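Local coordinates for protein of uncharacterized function (DUF1076) (Salmonella typhi, PDB 6IAI) that serves, as a whole protein, as a type III secretion system effector with E3/E4 ubiquitin ligase activity that binds diubiquitin chains, at residues 60-64 / 65-69; 39-42 / 43-46; 91-94 / 95-99; 105-108 / 109-112. One frame throughout, in Å; residues are numbered along the deposited sequence.

Interaction 1. Residues 60-64 / 65-69; sequences QVQLR and DLLYE
Tyr68 and Leu63 both swing CG anti to their own carbonyl carbons (chi1 -57° and -59°), which brings the two side chains together at about a right angle on the same face of a beta hairpin. The phenol ring receives Leu63 CB at 3.8 Å from Tyr68 CE1, approaching obliquely. Strands 60-63 and 66-69 are joined by a type II' turn from Leu63 to Leu66, with Arg64 and Asp65 at its corners. Val61 and Tyr68 form a hydrogen-bonded pair, Val61 N reaching Tyr68 O at 2.8 Å; Leu63 and Leu66 form the other, next to the turn.

The face carrying Val61, Leu63, Leu66 and Tyr68 packs into the fold: Leu63 meets Leu108 and Tyr68 meets Trp101 edge-to-face, both on helix 91-113. Gln62 and Leu67 occupy the other face, where Leu67 CD2 lies 3.8 Å from Gln62 CG, while the Gln62 amide oxygen bonds Thr24. At the turn, Asp65 forms a salt bridge with Arg97. A water in the plane of the Tyr68 ring links strand to turn, donating to Leu63 O at 2.7 Å and hydrogen-bonding Tyr68 OH at 2.7 Å.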
loop_
_atom_site.group_PDB
_atom_site.type_symbol
_atom_site.label_atom_id
_atom_site.label_comp_id
_atom_site.label_asym_id
_atom_site.label_seq_id
_atom_site.Cartn_x
_atom_site.Cartn_y
_atom_site.Cartn_z
ATOM N N GLN A 60 -5.609 1.809 3.341
ATOM C CA GLN A 60 -4.204 1.638 3.715
ATOM C C GLN A 60 -3.688 0.313 3.229
ATOM O O GLN A 60 -4.413 -0.688 3.221
ATOM C CB GLN A 60 -4.004 1.786 5.215
ATOM C CG GLN A 60 -4.109 3.234 5.651
ATOM C CD GLN A 60 -4.015 3.325 7.117
ATOM O OE1 GLN A 60 -2.919 3.348 7.665
ATOM N NE2 GLN A 60 -5.160 3.360 7.782
ATOM N N VAL A 61 -2.429 0.317 2.781
ATOM C CA VAL A 61 -1.749 -0.849 2.244
ATOM C C VAL A 61 -0.401 -1.002 2.958
ATOM O O VAL A 61 0.407 -0.057 2.981
ATOM C CB VAL A 61 -1.640 -0.810 0.685
ATOM C CG1 VAL A 61 -0.782 -1.956 0.152
ATOM C CG2 VAL A 61 -3.031 -0.852 0.042
ATOM N N GLN A 62 -0.186 -2.186 3.582
ATOM C CA GLN A 62 1.061 -2.469 4.261
ATOM C C GLN A 62 1.893 -3.363 3.355
ATOM O O GLN A 62 1.455 -4.440 2.974
ATOM C CB GLN A 62 0.844 -3.094 5.640
ATOM C CG GLN A 62 2.131 -3.187 6.481
ATOM C CD GLN A 62 1.899 -3.777 7.852
ATOM O OE1 GLN A 62 1.020 -4.607 8.066
ATOM N NE2 GLN A 62 2.674 -3.350 8.817
ATOM N N LEU A 63 3.063 -2.845 2.940
ATOM C CA LEU A 63 4.053 -3.534 2.104
ATOM C C LEU A 63 5.290 -3.612 2.977
ATOM O O LEU A 63 5.798 -2.572 3.396
ATOM C CB LEU A 63 4.332 -2.786 0.790
ATOM C CG LEU A 63 3.153 -2.527 -0.161
ATOM C CD1 LEU A 63 3.617 -1.723 -1.344
ATOM C CD2 LEU A 63 2.491 -3.819 -0.643
ATOM N N ARG A 64 5.690 -4.844 3.379
ATOM C CA ARG A 64 6.774 -5.082 4.339
ATOM C C ARG A 64 6.359 -4.440 5.667
ATOM O O ARG A 64 5.330 -4.804 6.219
ATOM C CB ARG A 64 8.131 -4.520 3.862
ATOM C CG ARG A 64 8.824 -5.343 2.806
ATOM C CD ARG A 64 10.321 -5.051 2.825
ATOM N NE ARG A 64 11.140 -5.978 3.628
ATOM C CZ ARG A 64 11.345 -7.273 3.372
ATOM N NH1 ARG A 64 10.720 -7.870 2.361
ATOM N NH2 ARG A 64 12.135 -7.993 4.157
ATOM N N ASP A 65 7.097 -3.429 6.118
ATOM C CA ASP A 65 6.827 -2.733 7.378
ATOM C C ASP A 65 6.384 -1.266 7.192
ATOM O O ASP A 65 6.267 -0.545 8.180
ATOM C CB ASP A 65 8.057 -2.848 8.314
ATOM C CG ASP A 65 9.324 -2.190 7.790
ATOM O OD1 ASP A 65 9.594 -2.290 6.554
ATOM O OD2 ASP A 65 10.060 -1.601 8.606
ATOM N N LEU A 66 6.120 -0.828 5.952
ATOM C CA LEU A 66 5.663 0.542 5.724
ATOM C C LEU A 66 4.207 0.584 5.261
ATOM O O LEU A 66 3.721 -0.366 4.637
ATOM C CB LEU A 66 6.595 1.311 4.756
ATOM C CG LEU A 66 8.070 1.500 5.199
ATOM C CD1 LEU A 66 8.952 1.872 4.017
ATOM C CD2 LEU A 66 8.197 2.499 6.368
ATOM N N LEU A 67 3.510 1.683 5.607
ATOM C CA LEU A 67 2.112 1.944 5.271
ATOM C C LEU A 67 2.016 2.944 4.146
ATOM O O LEU A 67 2.667 3.993 4.191
ATOM C CB LEU A 67 1.302 2.501 6.463
ATOM C CG LEU A 67 1.279 1.729 7.753
ATOM C CD1 LEU A 67 0.262 2.349 8.714
ATOM C CD2 LEU A 67 0.999 0.252 7.509
ATOM N N TYR A 68 1.125 2.648 3.186
ATOM C CA TYR A 68 0.823 3.446 2.000
ATOM C C TYR A 68 -0.662 3.726 1.956
ATOM O O TYR A 68 -1.454 2.896 2.365
ATOM C CB TYR A 68 1.270 2.693 0.737
ATOM C CG TYR A 68 2.746 2.340 0.794
ATOM C CD1 TYR A 68 3.186 1.195 1.460
ATOM C CD2 TYR A 68 3.710 3.200 0.266
ATOM C CE1 TYR A 68 4.545 0.903 1.578
ATOM C CE2 TYR A 68 5.069 2.908 0.361
ATOM C CZ TYR A 68 5.481 1.755 1.012
ATOM O OH TYR A 68 6.813 1.476 1.129
ATOM N N GLU A 69 -1.038 4.925 1.518
ATOM C CA GLU A 69 -2.427 5.342 1.362
ATOM C C GLU A 69 -2.758 5.287 -0.095
ATOM O O GLU A 69 -1.984 5.793 -0.902
ATOM C CB GLU A 69 -2.635 6.741 1.913
ATOM C CG GLU A 69 -2.298 6.841 3.394
ATOM C CD GLU A 69 -2.238 8.235 3.990
ATOM O OE1 GLU A 69 -1.846 9.193 3.280
ATOM O OE2 GLU A 69 -2.484 8.340 5.214
HETATM O O HOH W 1 7.488 -0.836 2.298
#

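Interaction 2. Residues 39-42 / 43-46; sequences LSEN and DLEL
Asp43 and Ser40 meet where a loop becomes a helix. Ser40 holds OG between its backbone N and carbonyl carbon (chi1 85°), and from there the hydroxyl oxygen accepts the amide of Asp43, with Asp43 N 3.2 Å from Ser40 OG. Ser40 is thus the N-cap. The Asp43 carboxylate folds back over the same serine, and its OD2 stands 3.6 Å from Ser40 N, long for the return bond of a capping box. A carboxylate in this first turn probably interacts favourably with the positive end of the helix.

Leu44 lies one residue further on and takes the buried side. Its N donates to Ser40 O at 3.1 Å, and its CD2 rests 4.0 Å from Leu39 CB, so the residue just before the cap packs against the first turn. The helix that starts here, 41-53, is the crossover of a beta-alpha-beta unit between the parallel, neighbouring strands 22-25 and 59-63. Leu39 and Leu44 both face helix 91-113.

Asn42 contributes chiefly through its backbone: Asn42 O accepts Leu46 N at 2.9 Å, while Glu45 N donates to Glu41 O at 2.8 Å. Both glutamates turn their carboxylates to basic partners nearby, Glu41 to Lys38 and Glu45 to Arg48, in salt bridges.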
loop_
_atom_site.group_PDB
_atom_site.type_symbol
_atom_site.label_atom_id
_atom_site.label_comp_id
_atom_site.label_asym_id
_atom_site.label_seq_id
_atom_site.Cartn_x
_atom_site.Cartn_y
_atom_site.Cartn_z
ATOM N N LEU A 39 4.495 -6.465 -7.600
ATOM C CA LEU A 39 3.486 -7.231 -6.863
ATOM C C LEU A 39 2.784 -8.150 -7.856
ATOM O O LEU A 39 2.808 -7.874 -9.053
ATOM C CB LEU A 39 2.409 -6.332 -6.215
ATOM C CG LEU A 39 2.759 -5.215 -5.225
ATOM C CD1 LEU A 39 1.571 -4.938 -4.330
ATOM C CD2 LEU A 39 3.942 -5.534 -4.369
ATOM N N SER A 40 2.106 -9.211 -7.376
ATOM C CA SER A 40 1.382 -10.096 -8.297
ATOM C C SER A 40 0.170 -9.345 -8.884
ATOM O O SER A 40 -0.243 -8.324 -8.330
ATOM C CB SER A 40 0.963 -11.392 -7.596
ATOM O OG SER A 40 -0.262 -11.304 -6.882
ATOM N N GLU A 41 -0.396 -9.845 -9.982
ATOM C CA GLU A 41 -1.574 -9.249 -10.598
ATOM C C GLU A 41 -2.782 -9.352 -9.687
ATOM O O GLU A 41 -3.586 -8.413 -9.643
ATOM C CB GLU A 41 -1.859 -9.878 -11.981
ATOM C CG GLU A 41 -0.876 -9.429 -13.062
ATOM C CD GLU A 41 -0.806 -7.942 -13.374
ATOM O OE1 GLU A 41 0.325 -7.420 -13.512
ATOM O OE2 GLU A 41 -1.875 -7.299 -13.479
ATOM N N ASN A 42 -2.903 -10.477 -8.932
ATOM C CA ASN A 42 -3.982 -10.694 -7.951
ATOM C C ASN A 42 -3.892 -9.655 -6.827
ATOM O O ASN A 42 -4.918 -9.146 -6.424
ATOM C CB ASN A 42 -3.910 -12.095 -7.338
ATOM C CG ASN A 42 -4.378 -13.236 -8.197
ATOM O OD1 ASN A 42 -5.303 -13.117 -9.014
ATOM N ND2 ASN A 42 -3.846 -14.415 -7.894
ATOM N N ASP A 43 -2.672 -9.322 -6.363
ATOM C CA ASP A 43 -2.405 -8.318 -5.324
ATOM C C ASP A 43 -2.821 -6.930 -5.790
ATOM O O ASP A 43 -3.595 -6.257 -5.094
ATOM C CB ASP A 43 -0.928 -8.336 -4.894
ATOM C CG ASP A 43 -0.480 -9.605 -4.174
ATOM O OD1 ASP A 43 -1.363 -10.386 -3.733
ATOM O OD2 ASP A 43 0.755 -9.813 -4.046
ATOM N N LEU A 44 -2.394 -6.551 -7.016
ATOM C CA LEU A 44 -2.752 -5.279 -7.644
ATOM C C LEU A 44 -4.259 -5.168 -7.881
ATOM O O LEU A 44 -4.847 -4.122 -7.589
ATOM C CB LEU A 44 -1.970 -5.076 -8.950
ATOM C CG LEU A 44 -0.450 -4.999 -8.810
ATOM C CD1 LEU A 44 0.218 -5.167 -10.165
ATOM C CD2 LEU A 44 -0.017 -3.708 -8.071
ATOM N N GLU A 45 -4.898 -6.266 -8.305
ATOM C CA GLU A 45 -6.350 -6.277 -8.522
ATOM C C GLU A 45 -7.113 -6.138 -7.219
ATOM O O GLU A 45 -8.074 -5.370 -7.160
ATOM C CB GLU A 45 -6.813 -7.492 -9.338
ATOM C CG GLU A 45 -7.951 -7.175 -10.316
ATOM C CD GLU A 45 -7.898 -5.845 -11.074
ATOM O OE1 GLU A 45 -8.760 -4.980 -10.799
ATOM O OE2 GLU A 45 -6.963 -5.637 -11.883
ATOM N N LEU A 46 -6.627 -6.786 -6.148
ATOM C CA LEU A 46 -7.220 -6.640 -4.832
ATOM C C LEU A 46 -7.108 -5.164 -4.352
ATOM O O LEU A 46 -8.089 -4.623 -3.856
ATOM C CB LEU A 46 -6.554 -7.605 -3.802
ATOM C CG LEU A 46 -7.049 -7.483 -2.351
ATOM C CD1 LEU A 46 -8.565 -7.862 -2.241
ATOM C CD2 LEU A 46 -6.155 -8.262 -1.409
#

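Interaction 3. Residues 91-94 / 95-99; sequences RAMF and RERHI
Arg91 and Arg95 meet at the start of the long helix 91-113, whose first turns form a largely exposed alpha-helical segment at one end of this N-terminal part of the effector. Arg95 N donates to Arg91 O at 2.7 Å. The Arg95 side chain then runs back toward the start of the helix: bent at chi3 (-63°), it spreads one face of its guanidinium over the backbone of Arg91 and Ala92, with NH2 3.7 Å from Arg91 CB.

Ala92 adds the next rung, its O receiving the amide of Glu96, and its backbone N lies beneath the rim of the same guanidinium face.

Met93 O accepts Arg97 N at 2.8 Å. The two side chains touch obliquely through their CG atoms, 3.8 Å apart. Beyond that contact the Arg97 chain bends at chi2 and chi3; NE forms a salt bridge with Glu100, three residues along, and NH1 forms another with Asp65.

Phe94 is the residue round which the remaining contacts gather. Its O receives His98 N at 2.8 Å and, more weakly, Arg97 N, so the carbonyl serves two successive amides. With CG anti to the backbone N (chi1 -176°), the phenyl ring swings out beside the helix, where Phe86 and Thr88 also touch it. The imidazole is nearly parallel to that ring but displaced enough that little stacking results. What covers the phenyl face is a methylene: His98 CB makes a CH-pi contact 3.6 Å from the ring centroid of Phe94, 14° off the normal.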
loop_
_atom_site.group_PDB
_atom_site.type_symbol
_atom_site.label_atom_id
_atom_site.label_comp_id
_atom_site.label_asym_id
_atom_site.label_seq_id
_atom_site.Cartn_x
_atom_site.Cartn_y
_atom_site.Cartn_z
ATOM N N ARG A 91 8.595 11.375 13.682
ATOM C CA ARG A 91 9.705 12.041 13.013
ATOM C C ARG A 91 10.874 11.093 12.803
ATOM O O ARG A 91 11.469 11.120 11.729
ATOM C CB ARG A 91 10.134 13.296 13.796
ATOM C CG ARG A 91 9.139 14.444 13.660
ATOM C CD ARG A 91 9.456 15.625 14.558
ATOM N NE ARG A 91 8.449 16.684 14.427
ATOM C CZ ARG A 91 8.504 17.677 13.541
ATOM N NH1 ARG A 91 9.524 17.766 12.693
ATOM N NH2 ARG A 91 7.539 18.586 13.494
ATOM N N ALA A 92 11.159 10.222 13.798
ATOM C CA ALA A 92 12.229 9.229 13.758
ATOM C C ALA A 92 12.064 8.280 12.572
ATOM O O ALA A 92 13.030 8.094 11.836
ATOM C CB ALA A 92 12.287 8.453 15.065
ATOM N N MET A 93 10.844 7.729 12.352
ATOM C CA MET A 93 10.579 6.841 11.218
ATOM C C MET A 93 10.647 7.587 9.893
ATOM O O MET A 93 11.216 7.059 8.943
ATOM C CB MET A 93 9.238 6.110 11.348
ATOM C CG MET A 93 9.059 5.019 10.306
ATOM S SD MET A 93 7.395 4.343 10.253
ATOM C CE MET A 93 7.536 3.117 11.542
ATOM N N PHE A 94 10.073 8.799 9.822
ATOM C CA PHE A 94 10.144 9.580 8.594
ATOM C C PHE A 94 11.604 9.924 8.262
ATOM O O PHE A 94 12.020 9.686 7.138
ATOM C CB PHE A 94 9.277 10.836 8.652
ATOM C CG PHE A 94 9.280 11.598 7.348
ATOM C CD1 PHE A 94 8.372 11.289 6.338
ATOM C CD2 PHE A 94 10.205 12.612 7.116
ATOM C CE1 PHE A 94 8.381 11.988 5.125
ATOM C CE2 PHE A 94 10.225 13.298 5.897
ATOM C CZ PHE A 94 9.306 12.987 4.914
ATOM N N ARG A 95 12.379 10.437 9.247
ATOM C CA ARG A 95 13.809 10.805 9.178
ATOM C C ARG A 95 14.643 9.654 8.602
ATOM O O ARG A 95 15.507 9.866 7.739
ATOM C CB ARG A 95 14.303 11.112 10.608
ATOM C CG ARG A 95 15.707 11.687 10.762
ATOM C CD ARG A 95 16.024 11.915 12.238
ATOM N NE ARG A 95 15.132 12.910 12.846
ATOM C CZ ARG A 95 14.559 12.787 14.040
ATOM N NH1 ARG A 95 14.788 11.713 14.787
ATOM N NH2 ARG A 95 13.758 13.741 14.499
ATOM N N GLU A 96 14.357 8.440 9.099
ATOM C CA GLU A 96 15.012 7.191 8.777
ATOM C C GLU A 96 14.549 6.534 7.474
ATOM O O GLU A 96 15.362 5.858 6.842
ATOM C CB GLU A 96 14.782 6.225 9.947
ATOM C CG GLU A 96 15.915 5.265 10.228
ATOM C CD GLU A 96 15.566 4.273 11.316
ATOM O OE1 GLU A 96 15.355 4.710 12.471
ATOM O OE2 GLU A 96 15.468 3.062 11.005
ATOM N N ARG A 97 13.254 6.673 7.082
ATOM C CA ARG A 97 12.731 5.921 5.928
ATOM C C ARG A 97 12.173 6.706 4.741
ATOM O O ARG A 97 11.870 6.066 3.735
ATOM C CB ARG A 97 11.635 4.935 6.382
ATOM C CG ARG A 97 11.811 4.268 7.750
ATOM C CD ARG A 97 12.836 3.159 7.758
ATOM N NE ARG A 97 12.507 2.108 6.802
ATOM C CZ ARG A 97 11.764 1.036 7.072
ATOM N NH1 ARG A 97 11.242 0.868 8.280
ATOM N NH2 ARG A 97 11.532 0.131 6.133
ATOM N N HIS A 98 12.037 8.040 4.825
ATOM C CA HIS A 98 11.412 8.855 3.777
ATOM C C HIS A 98 11.859 8.552 2.347
ATOM O O HIS A 98 10.996 8.517 1.468
ATOM C CB HIS A 98 11.513 10.357 4.056
ATOM C CG HIS A 98 12.901 10.913 4.083
ATOM N ND1 HIS A 98 13.356 11.747 3.082
ATOM C CD2 HIS A 98 13.875 10.775 5.014
ATOM C CE1 HIS A 98 14.589 12.076 3.427
ATOM N NE2 HIS A 98 14.941 11.516 4.587
ATOM N N ILE A 99 13.160 8.298 2.108
ATOM C CA ILE A 99 13.663 8.010 0.767
ATOM C C ILE A 99 13.055 6.727 0.204
ATOM O O ILE A 99 12.459 6.795 -0.868
ATOM C CB ILE A 99 15.218 8.035 0.663
ATOM C CG1 ILE A 99 15.777 9.450 1.007
ATOM C CG2 ILE A 99 15.674 7.593 -0.747
ATOM C CD1 ILE A 99 17.290 9.461 1.490
#

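Interaction 4. Residues 105-108 / 109-112; sequences AIRL and ERQL
Leu108 and Leu112 touch one turn apart on the buried side of helix 91-113, Leu108 CG lying 4.1 Å from Leu112 CD1 as the two side chains slant across each other. On the exposed side, Ile106 sets its CG2 methyl against one face of the Arg110 guanidinium, 3.7 Å from Arg110 CZ. The arginine reaches that position by a bend at chi3 (-69°) that curls it back along the helix. Gln111 lays its extended chain alongside the preceding turn, with CG 3.2 Å from Arg107 O.

Beneath these side chains runs the regular alpha-helical ladder, exemplified by Leu112 N to Leu108 O at 2.9 Å and Glu109 N to Ala105 O at 3.0 Å. Further out, strand 83-85 receives Ala105, Leu108 and Leu112 on Val84, while Leu44 and Ile47 of helix 41-53 touch Leu112. Glu109 grips the same strand through Val84 N and a salt bridge to Lys83, and Gln111 OE1 accepts Leu39 N.

The helix is therefore amphipathic here: Ala105 and the leucines join the sheet and, through Leu112, the other helix, aided by polar bonds from Glu109 and Gln111, whereas Arg110 lends its flat face to the Ile106 methyl on the exposed side.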
loop_
_atom_site.group_PDB
_atom_site.type_symbol
_atom_site.label_atom_id
_atom_site.label_comp_id
_atom_site.label_asym_id
_atom_site.label_seq_id
_atom_site.Cartn_x
_atom_site.Cartn_y
_atom_site.Cartn_z
ATOM N N ALA A 105 6.369 4.219 -2.869
ATOM C CA ALA A 105 5.089 4.857 -3.156
ATOM C C ALA A 105 4.937 5.102 -4.659
ATOM O O ALA A 105 3.895 4.744 -5.213
ATOM C CB ALA A 105 4.946 6.145 -2.355
ATOM N N ILE A 106 6.028 5.582 -5.341
ATOM C CA ILE A 106 6.102 5.815 -6.789
ATOM C C ILE A 106 5.876 4.506 -7.526
ATOM O O ILE A 106 5.094 4.451 -8.479
ATOM C CB ILE A 106 7.479 6.462 -7.218
ATOM C CG1 ILE A 106 7.716 7.900 -6.687
ATOM C CG2 ILE A 106 7.676 6.421 -8.726
ATOM C CD1 ILE A 106 6.647 8.922 -6.901
ATOM N N ARG A 107 6.594 3.452 -7.104
ATOM C CA ARG A 107 6.555 2.118 -7.724
ATOM C C ARG A 107 5.189 1.492 -7.615
ATOM O O ARG A 107 4.676 0.970 -8.616
ATOM C CB ARG A 107 7.628 1.210 -7.115
ATOM C CG ARG A 107 9.019 1.493 -7.662
ATOM C CD ARG A 107 10.091 0.948 -6.754
ATOM N NE ARG A 107 11.398 1.505 -7.098
ATOM C CZ ARG A 107 12.284 0.904 -7.875
ATOM N NH1 ARG A 107 12.029 -0.302 -8.379
ATOM N NH2 ARG A 107 13.438 1.497 -8.150
ATOM N N LEU A 108 4.571 1.583 -6.421
ATOM C CA LEU A 108 3.224 1.072 -6.206
ATOM C C LEU A 108 2.222 1.775 -7.140
ATOM O O LEU A 108 1.453 1.095 -7.827
ATOM C CB LEU A 108 2.806 1.157 -4.714
ATOM C CG LEU A 108 1.442 0.558 -4.378
ATOM C CD1 LEU A 108 1.350 -0.915 -4.813
ATOM C CD2 LEU A 108 1.088 0.793 -2.925
ATOM N N GLU A 109 2.292 3.119 -7.227
ATOM C CA GLU A 109 1.440 3.921 -8.132
ATOM C C GLU A 109 1.598 3.501 -9.591
ATOM O O GLU A 109 0.608 3.244 -10.277
ATOM C CB GLU A 109 1.732 5.412 -7.958
ATOM C CG GLU A 109 0.536 6.256 -8.347
ATOM C CD GLU A 109 0.739 7.725 -8.107
ATOM O OE1 GLU A 109 0.605 8.158 -6.940
ATOM O OE2 GLU A 109 1.082 8.437 -9.077
ATOM N N ARG A 110 2.847 3.345 -10.023
ATOM C CA ARG A 110 3.204 2.919 -11.373
ATOM C C ARG A 110 2.609 1.561 -11.680
ATOM O O ARG A 110 2.021 1.392 -12.737
ATOM C CB ARG A 110 4.735 2.920 -11.518
ATOM C CG ARG A 110 5.254 2.720 -12.939
ATOM C CD ARG A 110 6.761 2.899 -12.980
ATOM N NE ARG A 110 7.171 4.289 -12.749
ATOM C CZ ARG A 110 8.166 4.675 -11.948
ATOM N NH1 ARG A 110 8.874 3.774 -11.273
ATOM N NH2 ARG A 110 8.460 5.961 -11.820
ATOM N N GLN A 111 2.702 0.594 -10.741
ATOM C CA GLN A 111 2.138 -0.753 -10.938
ATOM C C GLN A 111 0.603 -0.756 -10.950
ATOM O O GLN A 111 -0.010 -1.501 -11.724
ATOM C CB GLN A 111 2.659 -1.710 -9.882
ATOM C CG GLN A 111 4.176 -1.945 -9.928
ATOM C CD GLN A 111 4.553 -2.876 -8.797
ATOM O OE1 GLN A 111 3.936 -3.934 -8.603
ATOM N NE2 GLN A 111 5.552 -2.489 -8.007
ATOM N N LEU A 112 -0.019 0.074 -10.081
ATOM C CA LEU A 112 -1.475 0.187 -10.011
ATOM C C LEU A 112 -2.096 0.741 -11.299
ATOM O O LEU A 112 -3.217 0.359 -11.641
ATOM C CB LEU A 112 -1.896 1.074 -8.821
ATOM C CG LEU A 112 -1.749 0.443 -7.424
ATOM C CD1 LEU A 112 -2.000 1.454 -6.352
ATOM C CD2 LEU A 112 -2.602 -0.818 -7.271
#

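From the N terminus, interaction 2 comes first, starting helix 41-53 after the loop that leaves strand 22-25. Interaction 1 then closes the tight turn between strands 59-63 and 66-71. After strand 83-85 the chain enters helix 91-113, which holds interaction 3 in its opening turns and interaction 4 near its end. Each contact closes before the next opens, so none nest or cross. In space, 1, 2 and 4 converge: Leu39, Leu63 and Leu108 gather where hairpin and both helices meet. Interaction 3 meets interaction 1 at the hairpin turn through Arg97, and its centre lies about 27 Å from that of interaction 2.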